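Local atomic coordinates of 3-oxosteroid 1-dehydrogenase (Sterolibacterium denitrificans, PDB entry 7P18), a protein that probably uses FAD to introduce a double bond between C1 and C2 of the A ring of 3-oxosteroids, passing the electrons to an acceptor. Residues A77-L87 against S528-Y536; I304-E315 against L502-E513. One frame throughout, in Å; residues are numbered along the deposited sequence.

Interaction 1: residues A77-L87 against S528-Y536. With ANB (androsta-1,4-diene-3,17-dione), chain D.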
loop_
_atom_site.group_PDB
_atom_site.type_symbol
_atom_site.label_atom_id
_atom_site.label_comp_id
_atom_site.label_asym_id
_atom_site.label_seq_id
_atom_site.Cartn_x
_atom_site.Cartn_y
_atom_site.Cartn_z
ATOM N N ALA A 77 16.906 1.042 -9.756
ATOM C CA ALA A 77 16.195 1.189 -8.468
ATOM C C ALA A 77 16.573 0.039 -7.537
ATOM O O ALA A 77 16.636 0.276 -6.309
ATOM C CB ALA A 77 14.719 1.261 -8.682
ATOM N N THR A 78 16.849 -1.157 -8.059
ATOM C CA THR A 78 17.018 -2.378 -7.221
ATOM C C THR A 78 18.476 -2.683 -6.885
ATOM O O THR A 78 18.687 -3.580 -6.017
ATOM C CB THR A 78 16.339 -3.609 -7.843
ATOM O OG1 THR A 78 16.889 -3.920 -9.136
ATOM C CG2 THR A 78 14.843 -3.441 -7.944
ATOM N N GLN A 79 19.412 -2.065 -7.582
ATOM C CA GLN A 79 20.856 -2.007 -7.213
ATOM C C GLN A 79 21.409 -3.430 -7.005
ATOM O O GLN A 79 22.161 -3.634 -6.050
ATOM C CB GLN A 79 21.010 -1.112 -5.978
ATOM C CG GLN A 79 20.648 0.343 -6.280
ATOM C CD GLN A 79 21.514 1.304 -5.515
ATOM O OE1 GLN A 79 22.493 1.872 -6.066
ATOM N NE2 GLN A 79 21.180 1.383 -4.218
ATOM N N GLY A 80 21.043 -4.376 -7.857
ATOM C CA GLY A 80 21.639 -5.726 -7.867
ATOM C C GLY A 80 21.143 -6.609 -6.738
ATOM O O GLY A 80 21.690 -7.724 -6.591
ATOM N N LEU A 81 20.138 -6.179 -5.960
ATOM C CA LEU A 81 19.620 -6.971 -4.816
ATOM C C LEU A 81 18.688 -8.068 -5.303
ATOM O O LEU A 81 18.335 -8.986 -4.513
ATOM C CB LEU A 81 18.892 -6.034 -3.855
ATOM C CG LEU A 81 19.760 -4.975 -3.191
ATOM C CD1 LEU A 81 18.885 -4.050 -2.377
ATOM C CD2 LEU A 81 20.810 -5.619 -2.290
ATOM N N VAL A 82 18.210 -7.959 -6.546
ATOM C CA VAL A 82 17.171 -8.865 -7.080
ATOM C C VAL A 82 17.723 -9.539 -8.346
ATOM O O VAL A 82 18.252 -8.823 -9.230
ATOM C CB VAL A 82 15.876 -8.080 -7.368
ATOM C CG1 VAL A 82 14.830 -8.917 -8.068
ATOM C CG2 VAL A 82 15.304 -7.484 -6.083
ATOM N N ALA A 83 17.518 -10.834 -8.477
ATOM C CA ALA A 83 17.917 -11.607 -9.680
ATOM C C ALA A 83 17.340 -10.921 -10.924
ATOM O O ALA A 83 16.140 -10.634 -10.978
ATOM C CB ALA A 83 17.472 -13.040 -9.569
ATOM N N GLU A 84 18.167 -10.665 -11.929
ATOM C CA GLU A 84 17.676 -9.925 -13.114
ATOM C C GLU A 84 16.502 -10.662 -13.761
ATOM O O GLU A 84 15.590 -9.993 -14.294
ATOM C CB GLU A 84 18.816 -9.637 -14.097
ATOM C CG GLU A 84 18.361 -8.798 -15.277
ATOM C CD GLU A 84 19.413 -8.643 -16.364
ATOM O OE1 GLU A 84 19.677 -9.657 -17.061
ATOM O OE2 GLU A 84 19.945 -7.541 -16.509
ATOM N N ASP A 85 16.490 -11.994 -13.768
ATOM C CA ASP A 85 15.417 -12.749 -14.458
ATOM C C ASP A 85 14.066 -12.471 -13.785
ATOM O O ASP A 85 13.038 -12.586 -14.463
ATOM C CB ASP A 85 15.710 -14.241 -14.597
ATOM C CG ASP A 85 15.814 -15.054 -13.329
ATOM O OD1 ASP A 85 15.806 -14.451 -12.231
ATOM O OD2 ASP A 85 15.929 -16.311 -13.439
ATOM N N ARG A 86 14.040 -12.138 -12.502
ATOM C CA ARG A 86 12.776 -11.741 -11.835
ATOM C C ARG A 86 12.324 -10.370 -12.347
ATOM O O ARG A 86 11.132 -10.168 -12.465
ATOM C CB ARG A 86 12.969 -11.663 -10.319
ATOM C CG ARG A 86 13.216 -13.004 -9.652
ATOM C CD ARG A 86 13.500 -12.844 -8.183
ATOM N NE ARG A 86 12.304 -12.347 -7.499
ATOM C CZ ARG A 86 12.307 -11.761 -6.286
ATOM N NH1 ARG A 86 13.431 -11.557 -5.618
ATOM N NH2 ARG A 86 11.158 -11.338 -5.781
ATOM N N LEU A 87 13.231 -9.425 -12.544
ATOM C CA LEU A 87 12.892 -8.108 -13.138
ATOM C C LEU A 87 12.359 -8.306 -14.563
ATOM O O LEU A 87 11.322 -7.676 -14.904
ATOM C CB LEU A 87 14.109 -7.193 -13.174
ATOM C CG LEU A 87 14.805 -6.930 -11.832
ATOM C CD1 LEU A 87 15.950 -5.978 -12.056
ATOM C CD2 LEU A 87 13.851 -6.358 -10.829
ATOM N N SER A 528 6.436 -12.682 0.299
ATOM C CA SER A 528 7.677 -12.928 -0.459
ATOM C C SER A 528 8.614 -11.732 -0.303
ATOM O O SER A 528 8.165 -10.607 -0.097
ATOM C CB SER A 528 7.366 -13.241 -1.938
ATOM O OG SER A 528 7.020 -12.059 -2.652
ATOM N N ALA A 529 9.900 -11.967 -0.437
ATOM C CA ALA A 529 10.903 -10.893 -0.595
ATOM C C ALA A 529 10.601 -10.096 -1.866
ATOM O O ALA A 529 10.429 -10.703 -2.949
ATOM C CB ALA A 529 12.281 -11.478 -0.630
ATOM N N SER A 530 10.538 -8.767 -1.731
ATOM C CA SER A 530 10.109 -7.794 -2.752
ATOM C C SER A 530 10.992 -7.873 -4.001
ATOM O O SER A 530 12.247 -7.717 -3.902
ATOM C CB SER A 530 10.153 -6.395 -2.210
ATOM O OG SER A 530 9.788 -5.465 -3.213
ATOM N N VAL A 531 10.340 -7.962 -5.160
ATOM C CA VAL A 531 11.038 -7.895 -6.480
ATOM C C VAL A 531 11.628 -6.501 -6.644
ATOM O O VAL A 531 12.462 -6.302 -7.518
ATOM C CB VAL A 531 10.078 -8.272 -7.631
ATOM C CG1 VAL A 531 9.033 -7.171 -7.872
ATOM C CG2 VAL A 531 10.875 -8.597 -8.897
ATOM N N MET A 532 11.183 -5.539 -5.824
ATOM C CA MET A 532 11.607 -4.139 -5.920
ATOM C C MET A 532 12.785 -3.860 -4.981
ATOM O O MET A 532 13.221 -2.699 -4.889
ATOM C CB MET A 532 10.412 -3.216 -5.656
ATOM C CG MET A 532 9.267 -3.420 -6.650
ATOM S SD MET A 532 9.854 -3.149 -8.373
ATOM C CE MET A 532 8.325 -3.494 -9.245
ATOM N N GLY A 533 13.361 -4.895 -4.379
ATOM C CA GLY A 533 14.564 -4.720 -3.548
ATOM C C GLY A 533 14.304 -3.811 -2.348
ATOM O O GLY A 533 13.333 -4.039 -1.623
ATOM N N LYS A 534 15.084 -2.741 -2.210
ATOM C CA LYS A 534 14.865 -1.732 -1.132
ATOM C C LYS A 534 14.205 -0.481 -1.715
ATOM O O LYS A 534 14.412 0.599 -1.196
ATOM C CB LYS A 534 16.202 -1.447 -0.463
ATOM C CG LYS A 534 16.806 -2.642 0.244
ATOM C CD LYS A 534 18.200 -2.396 0.755
ATOM C CE LYS A 534 18.819 -3.603 1.408
ATOM N NZ LYS A 534 20.165 -3.229 1.898
ATOM N N ALA A 535 13.400 -0.650 -2.774
ATOM C CA ALA A 535 12.863 0.493 -3.535
ATOM C C ALA A 535 11.361 0.350 -3.719
ATOM O O ALA A 535 10.770 -0.680 -3.390
ATOM C CB ALA A 535 13.593 0.631 -4.845
ATOM N N TYR A 536 10.747 1.424 -4.189
ATOM C CA TYR A 536 9.306 1.508 -4.459
ATOM C C TYR A 536 9.162 2.347 -5.720
ATOM O O TYR A 536 9.403 3.549 -5.673
ATOM C CB TYR A 536 8.632 2.192 -3.276
ATOM C CG TYR A 536 7.165 1.953 -3.118
ATOM C CD1 TYR A 536 6.232 2.300 -4.081
ATOM C CD2 TYR A 536 6.695 1.487 -1.894
ATOM C CE1 TYR A 536 4.864 2.073 -3.878
ATOM C CE2 TYR A 536 5.343 1.298 -1.656
ATOM C CZ TYR A 536 4.428 1.551 -2.664
ATOM O OH TYR A 536 3.111 1.309 -2.376
HETATM C C1 ANB D . -0.585 4.439 -1.769
HETATM C C10 ANB D . -1.268 5.387 -2.708
HETATM C C11 ANB D . -2.975 6.074 -0.851
HETATM C C12 ANB D . -4.392 6.553 -0.503
HETATM C C13 ANB D . -4.856 7.617 -1.481
HETATM C C14 ANB D . -4.839 6.996 -2.885
HETATM C C15 ANB D . -5.636 7.992 -3.737
HETATM C C16 ANB D . -6.738 8.491 -2.786
HETATM C C17 ANB D . -6.305 8.075 -1.396
HETATM C C18 ANB D . -4.033 8.923 -1.368
HETATM C C19 ANB D . -0.458 6.713 -2.675
HETATM C C2 ANB D . 0.356 3.568 -2.136
HETATM C C3 ANB D . 0.580 3.262 -3.548
HETATM C C4 ANB D . -0.427 3.810 -4.448
HETATM C C5 ANB D . -1.232 4.829 -4.115
HETATM C C6 ANB D . -2.070 5.520 -5.154
HETATM C C7 ANB D . -3.480 5.846 -4.684
HETATM C C8 ANB D . -3.450 6.560 -3.340
HETATM C C9 ANB D . -2.775 5.625 -2.308
HETATM O O1 ANB D . 1.525 2.564 -3.938
HETATM O O2 ANB D . -6.995 8.126 -0.405
HETATM O O HOH W 1 17.021 -1.310 -3.884
HETATM O O HOH W 2 13.857 -10.043 -3.323
#

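Interaction 2: residues I304-E315 against L502-E513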
loop_
_atom_site.group_PDB
_atom_site.type_symbol
_atom_site.label_atom_id
_atom_site.label_comp_id
_atom_site.label_asym_id
_atom_site.label_seq_id
_atom_site.Cartn_x
_atom_site.Cartn_y
_atom_site.Cartn_z
ATOM N N ILE A 304 5.453 -17.493 6.721
ATOM C CA ILE A 304 6.910 -17.241 6.674
ATOM C C ILE A 304 7.589 -18.212 7.645
ATOM O O ILE A 304 8.558 -18.926 7.246
ATOM C CB ILE A 304 7.227 -15.750 6.962
ATOM C CG1 ILE A 304 6.729 -14.870 5.809
ATOM C CG2 ILE A 304 8.710 -15.577 7.195
ATOM C CD1 ILE A 304 6.799 -13.369 6.062
ATOM N N ARG A 305 7.092 -18.290 8.873
ATOM C CA ARG A 305 7.700 -19.172 9.913
ATOM C C ARG A 305 7.638 -20.638 9.435
ATOM O O ARG A 305 8.649 -21.348 9.512
ATOM C CB ARG A 305 6.975 -18.953 11.248
ATOM C CG ARG A 305 7.337 -17.636 11.930
ATOM C CD ARG A 305 6.831 -17.498 13.379
ATOM N NE ARG A 305 5.481 -18.059 13.583
ATOM C CZ ARG A 305 4.334 -17.415 13.372
ATOM N NH1 ARG A 305 4.314 -16.161 12.944
ATOM N NH2 ARG A 305 3.189 -18.034 13.577
ATOM N N ALA A 306 6.492 -21.057 8.928
ATOM C CA ALA A 306 6.222 -22.462 8.525
ATOM C C ALA A 306 7.125 -22.862 7.361
ATOM O O ALA A 306 7.670 -23.993 7.364
ATOM C CB ALA A 306 4.775 -22.602 8.185
ATOM N N ALA A 307 7.328 -21.961 6.394
ATOM C CA ALA A 307 8.193 -22.230 5.217
ATOM C C ALA A 307 9.665 -22.255 5.625
ATOM O O ALA A 307 10.428 -23.137 5.152
ATOM C CB ALA A 307 7.911 -21.194 4.131
ATOM N N MET A 308 10.100 -21.333 6.490
ATOM C CA MET A 308 11.510 -21.272 6.928
ATOM C C MET A 308 11.803 -22.549 7.742
ATOM O O MET A 308 12.917 -23.060 7.611
ATOM C CB MET A 308 11.787 -19.999 7.729
ATOM C CG MET A 308 11.669 -18.771 6.839
ATOM S SD MET A 308 12.067 -17.238 7.689
ATOM C CE MET A 308 13.839 -17.367 7.903
ATOM N N ASP A 309 10.803 -23.069 8.448
ATOM C CA ASP A 309 10.912 -24.331 9.218
ATOM C C ASP A 309 11.295 -25.479 8.270
ATOM O O ASP A 309 12.008 -26.364 8.738
ATOM C CB ASP A 309 9.604 -24.673 9.927
ATOM C CG ASP A 309 9.304 -23.881 11.179
ATOM O OD1 ASP A 309 10.228 -23.198 11.691
ATOM O OD2 ASP A 309 8.119 -23.965 11.630
ATOM N N ILE A 310 10.858 -25.476 6.995
ATOM C CA ILE A 310 11.229 -26.564 6.030
ATOM C C ILE A 310 12.389 -26.165 5.108
ATOM O O ILE A 310 12.592 -26.888 4.125
ATOM C CB ILE A 310 10.011 -27.061 5.229
ATOM C CG1 ILE A 310 9.461 -26.013 4.264
ATOM C CG2 ILE A 310 8.935 -27.594 6.155
ATOM C CD1 ILE A 310 8.512 -26.565 3.226
ATOM N N GLY A 311 13.146 -25.101 5.402
ATOM C CA GLY A 311 14.384 -24.768 4.662
ATOM C C GLY A 311 14.244 -23.607 3.664
ATOM O O GLY A 311 15.249 -23.278 3.015
ATOM N N ALA A 312 13.084 -22.963 3.563
ATOM C CA ALA A 312 12.925 -21.789 2.667
ATOM C C ALA A 312 13.904 -20.703 3.099
ATOM O O ALA A 312 14.093 -20.501 4.298
ATOM C CB ALA A 312 11.499 -21.314 2.701
ATOM N N ARG A 313 14.506 -20.019 2.152
ATOM C CA ARG A 313 15.377 -18.847 2.389
ATOM C C ARG A 313 14.523 -17.569 2.467
ATOM O O ARG A 313 13.480 -17.481 1.764
ATOM C CB ARG A 313 16.427 -18.725 1.284
ATOM C CG ARG A 313 17.330 -17.500 1.400
ATOM C CD ARG A 313 18.535 -17.693 0.511
ATOM N NE ARG A 313 19.283 -16.465 0.464
ATOM C CZ ARG A 313 20.098 -16.064 1.425
ATOM N NH1 ARG A 313 20.293 -16.820 2.499
ATOM N NH2 ARG A 313 20.727 -14.907 1.302
ATOM N N ALA A 314 14.933 -16.629 3.306
ATOM C CA ALA A 314 14.274 -15.295 3.406
ATOM C C ALA A 314 15.285 -14.198 3.094
ATOM O O ALA A 314 16.486 -14.367 3.365
ATOM C CB ALA A 314 13.659 -15.112 4.768
ATOM N N GLU A 315 14.824 -13.076 2.545
ATOM C CA GLU A 315 15.694 -11.923 2.245
ATOM C C GLU A 315 14.933 -10.626 2.515
ATOM O O GLU A 315 13.691 -10.659 2.578
ATOM C CB GLU A 315 16.192 -11.947 0.785
ATOM C CG GLU A 315 17.243 -13.005 0.532
ATOM C CD GLU A 315 17.881 -13.001 -0.849
ATOM O OE1 GLU A 315 17.568 -12.086 -1.682
ATOM O OE2 GLU A 315 18.735 -13.893 -1.059
ATOM N N LEU A 502 9.959 -14.658 1.976
ATOM C CA LEU A 502 10.493 -15.882 1.342
ATOM C C LEU A 502 11.097 -15.515 -0.015
ATOM O O LEU A 502 10.468 -14.797 -0.790
ATOM C CB LEU A 502 9.363 -16.892 1.196
ATOM C CG LEU A 502 8.659 -17.311 2.483
ATOM C CD1 LEU A 502 7.651 -18.390 2.197
ATOM C CD2 LEU A 502 9.655 -17.773 3.529
ATOM N N LEU A 503 12.312 -15.987 -0.265
ATOM C CA LEU A 503 12.995 -15.784 -1.559
ATOM C C LEU A 503 12.287 -16.645 -2.594
ATOM O O LEU A 503 11.996 -17.844 -2.325
ATOM C CB LEU A 503 14.475 -16.139 -1.436
ATOM C CG LEU A 503 15.274 -15.928 -2.715
ATOM C CD1 LEU A 503 15.267 -14.473 -3.134
ATOM C CD2 LEU A 503 16.688 -16.450 -2.531
ATOM N N THR A 504 11.969 -16.064 -3.738
ATOM C CA THR A 504 11.375 -16.774 -4.872
ATOM C C THR A 504 12.217 -16.556 -6.133
ATOM O O THR A 504 13.054 -15.615 -6.173
ATOM C CB THR A 504 9.924 -16.326 -5.138
ATOM O OG1 THR A 504 9.890 -14.915 -5.444
ATOM C CG2 THR A 504 9.064 -16.630 -3.931
ATOM N N ASP A 505 11.916 -17.351 -7.144
ATOM C CA ASP A 505 12.460 -17.230 -8.515
ATOM C C ASP A 505 11.429 -16.496 -9.364
ATOM O O ASP A 505 10.405 -16.008 -8.829
ATOM C CB ASP A 505 12.872 -18.586 -9.095
ATOM C CG ASP A 505 11.732 -19.531 -9.416
ATOM O OD1 ASP A 505 10.554 -19.084 -9.401
ATOM O OD2 ASP A 505 12.025 -20.729 -9.714
ATOM N N LYS A 506 11.698 -16.423 -10.670
ATOM C CA LYS A 506 10.906 -15.647 -11.648
ATOM C C LYS A 506 9.492 -16.197 -11.794
ATOM O O LYS A 506 8.645 -15.489 -12.320
ATOM C CB LYS A 506 11.631 -15.647 -12.997
ATOM C CG LYS A 506 11.700 -17.016 -13.648
ATOM C CD LYS A 506 12.262 -17.002 -15.038
ATOM C CE LYS A 506 12.334 -18.406 -15.591
ATOM N NZ LYS A 506 13.154 -18.384 -16.812
ATOM N N ASP A 507 9.237 -17.419 -11.357
ATOM C CA ASP A 507 7.919 -18.075 -11.478
ATOM C C ASP A 507 7.260 -18.208 -10.094
ATOM O O ASP A 507 6.305 -18.995 -9.945
ATOM C CB ASP A 507 8.079 -19.415 -12.191
ATOM C CG ASP A 507 8.483 -19.230 -13.647
ATOM O OD1 ASP A 507 7.798 -18.467 -14.333
ATOM O OD2 ASP A 507 9.503 -19.824 -14.050
ATOM N N ALA A 508 7.758 -17.455 -9.124
ATOM C CA ALA A 508 7.246 -17.360 -7.733
ATOM C C ALA A 508 7.491 -18.640 -6.941
ATOM O O ALA A 508 6.858 -18.808 -5.855
ATOM C CB ALA A 508 5.789 -17.005 -7.771
ATOM N N ARG A 509 8.413 -19.500 -7.386
ATOM C CA ARG A 509 8.736 -20.729 -6.628
ATOM C C ARG A 509 9.565 -20.344 -5.418
ATOM O O ARG A 509 10.534 -19.554 -5.543
ATOM C CB ARG A 509 9.486 -21.732 -7.517
ATOM C CG ARG A 509 8.589 -22.293 -8.599
ATOM C CD ARG A 509 9.217 -23.506 -9.293
ATOM N NE ARG A 509 10.369 -23.106 -10.068
ATOM C CZ ARG A 509 11.080 -23.923 -10.835
ATOM N NH1 ARG A 509 10.762 -25.209 -10.915
ATOM N NH2 ARG A 509 12.112 -23.448 -11.511
ATOM N N VAL A 510 9.213 -20.882 -4.259
ATOM C CA VAL A 510 10.051 -20.656 -3.068
ATOM C C VAL A 510 11.393 -21.380 -3.237
ATOM O O VAL A 510 11.399 -22.584 -3.567
ATOM C CB VAL A 510 9.310 -21.042 -1.778
ATOM C CG1 VAL A 510 10.203 -20.909 -0.572
ATOM C CG2 VAL A 510 8.046 -20.210 -1.631
ATOM N N LEU A 511 12.480 -20.703 -2.904
ATOM C CA LEU A 511 13.858 -21.245 -2.943
ATOM C C LEU A 511 14.364 -21.567 -1.536
ATOM O O LEU A 511 14.112 -20.789 -0.583
ATOM C CB LEU A 511 14.774 -20.219 -3.623
ATOM C CG LEU A 511 14.340 -19.768 -5.027
ATOM C CD1 LEU A 511 15.337 -18.825 -5.661
ATOM C CD2 LEU A 511 14.149 -20.958 -5.961
ATOM N N ASP A 512 15.144 -22.652 -1.423
ATOM C CA ASP A 512 15.818 -23.037 -0.162
ATOM C C ASP A 512 17.166 -22.305 -0.071
ATOM O O ASP A 512 17.486 -21.507 -0.972
ATOM C CB ASP A 512 15.869 -24.558 -0.063
ATOM C CG ASP A 512 16.867 -25.234 -1.000
ATOM O OD1 ASP A 512 17.715 -24.533 -1.600
ATOM O OD2 ASP A 512 16.756 -26.459 -1.104
ATOM N N GLU A 513 17.964 -22.607 0.958
ATOM C CA GLU A 513 19.257 -21.916 1.227
ATOM C C GLU A 513 20.267 -22.198 0.099
ATOM O O GLU A 513 21.280 -21.461 -0.002
ATOM C CB GLU A 513 19.748 -22.310 2.624
ATOM C CG GLU A 513 18.840 -21.822 3.739
ATOM C CD GLU A 513 18.813 -20.310 3.966
ATOM O OE1 GLU A 513 19.594 -19.600 3.323
ATOM O OE2 GLU A 513 17.965 -19.824 4.785
HETATM O O HOH W 3 17.619 -25.121 2.618
HETATM O O HOH W 4 15.638 -21.084 6.179
HETATM O O HOH W 5 17.094 -17.263 5.304
#

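Interaction 1: residues A77-L87 against S528-Y536
The loop 528-536, which carries Tyr536 into the steroid and FAD pocket, packs against the turn joining helices 67-78 and 84-104: Val531 and Gly533 meet Thr78 and Val82, Val531 also meets Arg86, and Ala535 meets Ala77. Arg86 makes the direct hydrogen bond of the contact. Its chain turns about the CG-CD bond (chi3 66°) and sends NH2 to the carbonyl O of Ala529 at 3.0 Å, with the oxygen near the guanidinium edge and the donor tilted out of the carbonyl plane. Val531 CA lies over one face of the same guanidinium, and a water in its plane links NH1 to Ser530 O. Val531 also sets CG2 against CB of Arg86 and near Leu87, CD2 of Leu87 lying 4.2 Å from CG2 of Val531. Val82 crosses Val531 with both methyls close to its carbonyl; CG2 of Val82 comes within 3.4 Å of Val531 O. Thr78 turns CG2 to the Met532 carbonyl, while its OG1 bonds back to Leu74 O in its own helix. Farther along, Leu81 CD1 meets Lys534 CD at 3.6 Å, the two chains crossing at about a right angle, and a second water joins Ala77 O to Lys534 N. Within the loop, Ser530 OG accepts from Met532 N at 3.0 Å, forming an ST turn. At the far end Tyr536 OH donates to O1 of androstadienedione, 2.6 Å away; Tyr119 OH bonds its backbone N, and Trp321 and Tyr363 meet its ring. The Arg86 guanidinium thus satisfies two loop carbonyls, Ala529 directly and Ser530 through water, amid methyl packing.

Interaction 2: residues I304-E315 against L502-E513
The guanidinium of Arg313 is met along its edges: Glu513 OE1 and Leu503 CD2 both lie in its plane, and Glu315 OE2 lies slightly out of it. NH1 forms a salt bridge to Glu513 OE1 at 3.0 Å, the oxygen accepting on its syn lone pair, with the guanidinium and carboxylate planes 77° apart. On the Glu315 side the grip is side-on, NE and NH2 both donating to OE2, with NE 3.0 Å from Glu315 OE2 on its anti lone pair; the three residues make a salt-bridge network. An extended chain from CG to NE, with CG anti to the backbone N (chi1 177°), carries the group between the two acids. Leu503 runs beside Arg313, pointing the same way, and puts CD2 3.6 Å from Glu315 OE2. Two main-chain hydrogen bonds join the segments: Arg313 N to Leu511 O (2.9 Å) and Leu503 N to Arg313 O (2.8 Å). The second borders the antiparallel, non-hydrogen-bonded pair Ala314-Leu502. On the helix side Leu502 packs CD1 tightly on Ala307 CB, 3.4 Å away, and CD2 on Met308 CG; Ala312 CB meets Val510 CG1 at 3.5 Å. Helix 302-309 ends in a Schellman motif with Gly311 at C-prime, which turns the chain toward strand 314-315. A water ties Glu513 OE2 to Ala314 N. Leu502 thus packs on the end of the helix, while around Arg313 the guanidinium probably favours the ionised form of both carboxylates, and its bonds to them, through NH1 and through NE with NH2, fix its rotation.

In the fold
Interaction 2 lies within the long chain loop closed by interaction 1, and their centres are about 15 Å apart. They meet directly at Leu502 and Ala529: Ala529 N lies 2.9 Å from Leu502 O, probably a hydrogen bond, so the end of strand 486-502 borders the loop that leads to Tyr536. Ala529 CB also packs on Glu315 O, and Arg86 CD lies 3.5 Å from Thr504 O. Interaction 1 reaches FAD and steroid through Tyr536. Interaction 2 stays in the second shell: at 304-315 the Ile304 side chain is about 9 Å from FAD and about 7 Å from the side chain of FAD-binding Asn526.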